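PDB 2F5X: BugD from Bordetella pertussis Tohama I, which binds aspartic acid as a periplasmic solute receptor of the tripartite tricarboxylate transporter family, probably handing it on for uptake. Local coordinates for residues A[109-114]-A[192-197]; A[209-214]-A[231-236]. One frame throughout, in Å; residues are numbered along the deposited sequence.

Contact 1. Residues A[109-114]-A[192-197]; sequences VDVPMT and QTTNTT
Gln192 of the aspartate pocket sits here, where strand 109-114 passes the junction between strand 188-192 and helix 193-201, and it meets Val111, Pro112 and Met113. Gln192 and Met113 form an antiparallel non-hydrogen-bonded pair, CA to CA 4.2 Å; their side chains diverge yet keep their CG atoms 4.0 Å apart. Next to it, Thr193 N donates to Pro112 O at 3.1 Å, the N-H pointing at the oxygen at 163°; a CA-H...O contact from Gln192 adds to the same carbonyl. CG1 of Val111, anti to its backbone N (chi1 -172°), reaches Gln192 CB at 3.6 Å and Thr194 OG1 at the same distance. In this periplasmic binding protein Gln192 is both the last residue of its strand and the N-cap of the helix, and its OE1 accepts a hydrogen bond from the amino nitrogen of the bound aspartic acid, while its NE2 lies 3.8 Å from Val111 CB. Thr193 turns OG1 to the Pro112 ring, 3.5 Å from CD, and this OG1 is also hydrogen-bonded to Leu275 O. Further along, Thr114 and Thr196 join through their hydroxyls, OG1 to OG1 2.8 Å; Thr114 OG1 is also hydrogen-bonded to Asp191 O.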
loop_
_atom_site.group_PDB
_atom_site.type_symbol
_atom_site.label_atom_id
_atom_site.label_comp_id
_atom_site.label_asym_id
_atom_site.label_seq_id
_atom_site.Cartn_x
_atom_site.Cartn_y
_atom_site.Cartn_z
ATOM N N VAL A 109 5.344 -8.051 -2.355
ATOM C CA VAL A 109 5.097 -7.482 -3.679
ATOM C C VAL A 109 5.490 -6.005 -3.686
ATOM O O VAL A 109 5.628 -5.389 -2.630
ATOM C CB VAL A 109 3.590 -7.594 -4.117
ATOM C CG1 VAL A 109 3.176 -9.037 -4.372
ATOM C CG2 VAL A 109 2.648 -6.923 -3.091
ATOM N N ASP A 110 5.645 -5.443 -4.883
ATOM C CA ASP A 110 5.844 -4.008 -5.064
ATOM C C ASP A 110 4.771 -3.527 -6.055
ATOM O O ASP A 110 4.711 -4.002 -7.192
ATOM C CB ASP A 110 7.268 -3.760 -5.583
ATOM C CG ASP A 110 7.626 -2.291 -5.677
ATOM O OD1 ASP A 110 6.849 -1.418 -5.235
ATOM O OD2 ASP A 110 8.699 -1.923 -6.203
ATOM N N VAL A 111 3.914 -2.607 -5.607
ATOM C CA VAL A 111 2.716 -2.209 -6.363
ATOM C C VAL A 111 2.799 -0.748 -6.779
ATOM O O VAL A 111 2.993 0.120 -5.931
ATOM C CB VAL A 111 1.428 -2.447 -5.525
ATOM C CG1 VAL A 111 0.147 -2.235 -6.360
ATOM C CG2 VAL A 111 1.441 -3.865 -4.927
ATOM N N PRO A 112 2.611 -0.461 -8.068
ATOM C CA PRO A 112 2.617 0.928 -8.535
ATOM C C PRO A 112 1.277 1.599 -8.269
ATOM O O PRO A 112 0.288 0.924 -7.952
ATOM C CB PRO A 112 2.879 0.788 -10.040
ATOM C CG PRO A 112 2.255 -0.548 -10.406
ATOM C CD PRO A 112 2.394 -1.418 -9.173
HETATM N N MSE A 113 1.251 2.919 -8.378
HETATM C CA MSE A 113 0.015 3.662 -8.163
HETATM C C MSE A 113 -0.465 4.406 -9.416
HETATM O O MSE A 113 0.321 4.683 -10.337
HETATM C CB MSE A 113 0.165 4.585 -6.955
HETATM C CG MSE A 113 0.575 3.811 -5.691
HETATM SE SE MSE A 113 0.747 4.973 -4.189
HETATM C CE MSE A 113 -1.194 5.187 -3.837
ATOM N N THR A 114 -1.766 4.691 -9.442
ATOM C CA THR A 114 -2.407 5.447 -10.508
ATOM C C THR A 114 -3.112 6.660 -9.931
ATOM O O THR A 114 -3.807 6.546 -8.913
ATOM C CB THR A 114 -3.484 4.590 -11.221
ATOM O OG1 THR A 114 -4.370 4.021 -10.238
ATOM C CG2 THR A 114 -2.842 3.388 -11.925
ATOM N N GLN A 192 -3.432 2.218 -5.512
ATOM C CA GLN A 192 -2.617 1.138 -6.079
ATOM C C GLN A 192 -3.345 0.392 -7.179
ATOM O O GLN A 192 -4.569 0.266 -7.122
ATOM C CB GLN A 192 -2.221 0.164 -4.986
ATOM C CG GLN A 192 -1.300 0.785 -3.936
ATOM C CD GLN A 192 -1.364 0.003 -2.650
ATOM O OE1 GLN A 192 -1.991 0.436 -1.676
ATOM N NE2 GLN A 192 -0.754 -1.157 -2.649
ATOM N N THR A 193 -2.593 -0.101 -8.169
ATOM C CA THR A 193 -3.184 -0.853 -9.286
ATOM C C THR A 193 -3.921 -2.130 -8.863
ATOM O O THR A 193 -4.800 -2.599 -9.577
ATOM C CB THR A 193 -2.137 -1.178 -10.379
ATOM O OG1 THR A 193 -1.045 -1.919 -9.809
ATOM C CG2 THR A 193 -1.504 0.109 -10.917
ATOM N N THR A 194 -3.579 -2.682 -7.703
ATOM C CA THR A 194 -4.305 -3.842 -7.169
ATOM C C THR A 194 -5.729 -3.470 -6.763
ATOM O O THR A 194 -6.559 -4.357 -6.514
ATOM C CB THR A 194 -3.581 -4.406 -5.944
ATOM O OG1 THR A 194 -3.124 -3.306 -5.150
ATOM C CG2 THR A 194 -2.311 -5.162 -6.356
ATOM N N ASN A 195 -6.008 -2.166 -6.673
ATOM C CA ASN A 195 -7.377 -1.689 -6.447
ATOM C C ASN A 195 -8.009 -0.954 -7.635
ATOM O O ASN A 195 -9.248 -0.939 -7.780
ATOM C CB ASN A 195 -7.449 -0.811 -5.188
ATOM C CG ASN A 195 -8.871 -0.656 -4.664
ATOM O OD1 ASN A 195 -9.593 -1.646 -4.490
ATOM N ND2 ASN A 195 -9.281 0.586 -4.411
ATOM N N THR A 196 -7.181 -0.351 -8.485
ATOM C CA THR A 196 -7.709 0.546 -9.517
ATOM C C THR A 196 -7.817 -0.074 -10.903
ATOM O O THR A 196 -8.547 0.450 -11.740
ATOM C CB THR A 196 -6.869 1.824 -9.653
ATOM O OG1 THR A 196 -5.546 1.479 -10.082
ATOM C CG2 THR A 196 -6.699 2.531 -8.324
ATOM N N THR A 197 -7.080 -1.156 -11.162
ATOM C CA THR A 197 -7.022 -1.722 -12.517
ATOM C C THR A 197 -8.412 -1.983 -13.081
ATOM O O THR A 197 -8.729 -1.576 -14.189
ATOM C CB THR A 197 -6.218 -3.031 -12.536
ATOM O OG1 THR A 197 -4.859 -2.755 -12.203
ATOM C CG2 THR A 197 -6.127 -3.588 -13.954
#

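Contact 2. Residues A[209-214]-A[231-236]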
loop_
_atom_site.group_PDB
_atom_site.type_symbol
_atom_site.label_atom_id
_atom_site.label_comp_id
_atom_site.label_asym_id
_atom_site.label_seq_id
_atom_site.Cartn_x
_atom_site.Cartn_y
_atom_site.Cartn_z
ATOM N N ALA A 209 -2.221 9.023 -14.878
ATOM C CA ALA A 209 -0.787 8.777 -14.791
ATOM C C ALA A 209 -0.477 7.663 -13.812
ATOM O O ALA A 209 -1.291 7.344 -12.945
ATOM C CB ALA A 209 -0.055 10.055 -14.356
ATOM N N VAL A 210 0.720 7.102 -13.940
ATOM C CA VAL A 210 1.217 6.100 -12.995
ATOM C C VAL A 210 2.451 6.633 -12.264
ATOM O O VAL A 210 3.075 7.587 -12.725
ATOM C CB VAL A 210 1.542 4.761 -13.698
ATOM C CG1 VAL A 210 0.257 4.137 -14.255
ATOM C CG2 VAL A 210 2.594 4.960 -14.817
ATOM N N THR A 211 2.794 6.024 -11.130
ATOM C CA THR A 211 3.898 6.515 -10.299
ATOM C C THR A 211 5.161 5.669 -10.410
ATOM O O THR A 211 6.106 5.851 -9.638
ATOM C CB THR A 211 3.482 6.571 -8.826
ATOM O OG1 THR A 211 3.132 5.247 -8.397
ATOM C CG2 THR A 211 2.206 7.403 -8.645
ATOM N N SER A 212 5.163 4.730 -11.350
ATOM C CA SER A 212 6.336 3.904 -11.617
ATOM C C SER A 212 7.359 4.647 -12.486
ATOM O O SER A 212 7.043 5.682 -13.074
ATOM C CB SER A 212 5.903 2.594 -12.278
ATOM O OG SER A 212 4.965 2.858 -13.306
ATOM N N LEU A 213 8.588 4.126 -12.536
ATOM C CA LEU A 213 9.669 4.716 -13.330
ATOM C C LEU A 213 9.443 4.464 -14.822
ATOM O O LEU A 213 9.787 5.290 -15.670
ATOM C CB LEU A 213 11.032 4.157 -12.870
ATOM C CG LEU A 213 12.342 4.541 -13.576
ATOM C CD1 LEU A 213 12.783 5.941 -13.188
ATOM C CD2 LEU A 213 13.442 3.530 -13.244
ATOM N N LYS A 214 8.853 3.318 -15.131
ATOM C CA LYS A 214 8.468 2.989 -16.494
ATOM C C LYS A 214 6.974 2.747 -16.476
ATOM O O LYS A 214 6.394 2.541 -15.410
ATOM C CB LYS A 214 9.216 1.745 -16.979
ATOM C CG LYS A 214 10.689 2.006 -17.320
ATOM C CD LYS A 214 11.591 1.758 -16.112
ATOM C CE LYS A 214 13.053 1.616 -16.503
ATOM N NZ LYS A 214 13.691 2.926 -16.824
ATOM N N LYS A 231 9.815 15.241 -12.322
ATOM C CA LYS A 231 11.066 14.504 -12.155
ATOM C C LYS A 231 11.164 13.906 -10.751
ATOM O O LYS A 231 10.953 14.606 -9.761
ATOM C CB LYS A 231 12.260 15.428 -12.446
ATOM C CG LYS A 231 13.634 14.808 -12.215
ATOM C CD LYS A 231 14.698 15.884 -12.012
ATOM C CE LYS A 231 15.867 15.678 -12.957
ATOM N NZ LYS A 231 16.251 16.940 -13.653
ATOM N N GLY A 232 11.452 12.606 -10.679
ATOM C CA GLY A 232 11.590 11.911 -9.406
ATOM C C GLY A 232 10.299 11.549 -8.689
ATOM O O GLY A 232 10.328 11.034 -7.552
ATOM N N PHE A 233 9.162 11.824 -9.323
ATOM C CA PHE A 233 7.875 11.433 -8.760
ATOM C C PHE A 233 7.696 9.935 -8.972
ATOM O O PHE A 233 7.073 9.499 -9.951
ATOM C CB PHE A 233 6.725 12.211 -9.406
ATOM C CG PHE A 233 5.449 12.190 -8.607
ATOM C CD1 PHE A 233 4.971 13.356 -8.023
ATOM C CD2 PHE A 233 4.724 11.005 -8.437
ATOM C CE1 PHE A 233 3.783 13.354 -7.295
ATOM C CE2 PHE A 233 3.543 10.985 -7.697
ATOM C CZ PHE A 233 3.070 12.164 -7.125
ATOM N N GLU A 234 8.253 9.158 -8.052
ATOM C CA GLU A 234 8.228 7.707 -8.152
ATOM C C GLU A 234 7.748 7.144 -6.831
ATOM O O GLU A 234 8.266 7.514 -5.765
ATOM C CB GLU A 234 9.628 7.172 -8.488
ATOM C CG GLU A 234 10.036 7.370 -9.945
ATOM C CD GLU A 234 11.498 7.769 -10.114
ATOM O OE1 GLU A 234 12.324 7.431 -9.234
ATOM O OE2 GLU A 234 11.826 8.413 -11.139
ATOM N N VAL A 235 6.722 6.293 -6.897
ATOM C CA VAL A 235 6.188 5.625 -5.714
ATOM C C VAL A 235 5.898 4.179 -6.041
ATOM O O VAL A 235 5.048 3.885 -6.892
ATOM C CB VAL A 235 4.845 6.234 -5.215
ATOM C CG1 VAL A 235 4.462 5.628 -3.854
ATOM C CG2 VAL A 235 4.909 7.739 -5.128
ATOM N N GLY A 236 6.606 3.284 -5.360
ATOM C CA GLY A 236 6.319 1.862 -5.426
ATOM C C GLY A 236 5.950 1.364 -4.044
ATOM O O GLY A 236 6.744 1.471 -3.088
HETATM O O HOH W 1 6.657 8.387 -12.396
#
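Thr211, the first residue past strand 206-210, meets Val235 through both its backbone and its side chain. Its carbonyl O accepts from Val235 N at 2.8 Å with an N-H...O angle of 161°, the donor tilted 25° from the carbonyl plane. The same oxygen takes a CA-H...O contact from Glu234 CA at 3.2 Å, so two neighbouring residues converge on it. The hydroxyl lies between the backbone N and the carbonyl carbon (chi1 61°), which brings OG1 to Val235 O: it donates at 2.8 Å in the carbonyl plane, on a lone pair. Thr211 OG1 is also hydrogen-bonded to Met113 N, on strand 102-117. The methyl CG2, anti to the carbonyl carbon, comes to the edge of the Phe233 ring, near its plane, 3.9 Å from CE2.

The pairing joins the end of one strand of the mixed sheet to the loop leading into another, strand 236-244, and Phe233 is the centre of an inverse gamma turn in that loop. Cys154 and Met157 of helix 150-162 also touch the Phe233 side chain. At Ser212 the link is by water: one molecule donates to Ser212 O at 2.8 Å and to Phe233 O at 2.7 Å. Leu213, exposed to solvent, is the last residue of 209-214 to touch; its methyl CD1 lies against the Glu234 carboxylate, 3.4 Å from OE2, a van der Waals contact.

In the fold
The centres of contact 1 and contact 2 are about 12 Å apart, and the two come in series along the chain: 109-114 with 192-197 closes before 209-214 with 231-236 opens. Helix 193-201 of the first leads directly to strand 206-210 of the second, and strands 102-117 and 206-210 are neighbours in one mixed sheet. The two contacts touch directly: Met113 O and Thr211 N, 2.9 Å apart, probably form a hydrogen bond, and the selenium (SE) of Met113, a selenomethionine, packs on Val235 CG1 at 3.8 Å. Contact 1 holds Gln192 of the aspartate pocket, whereas the Val235 side chain of contact 2 stays about 9 Å from the ligand.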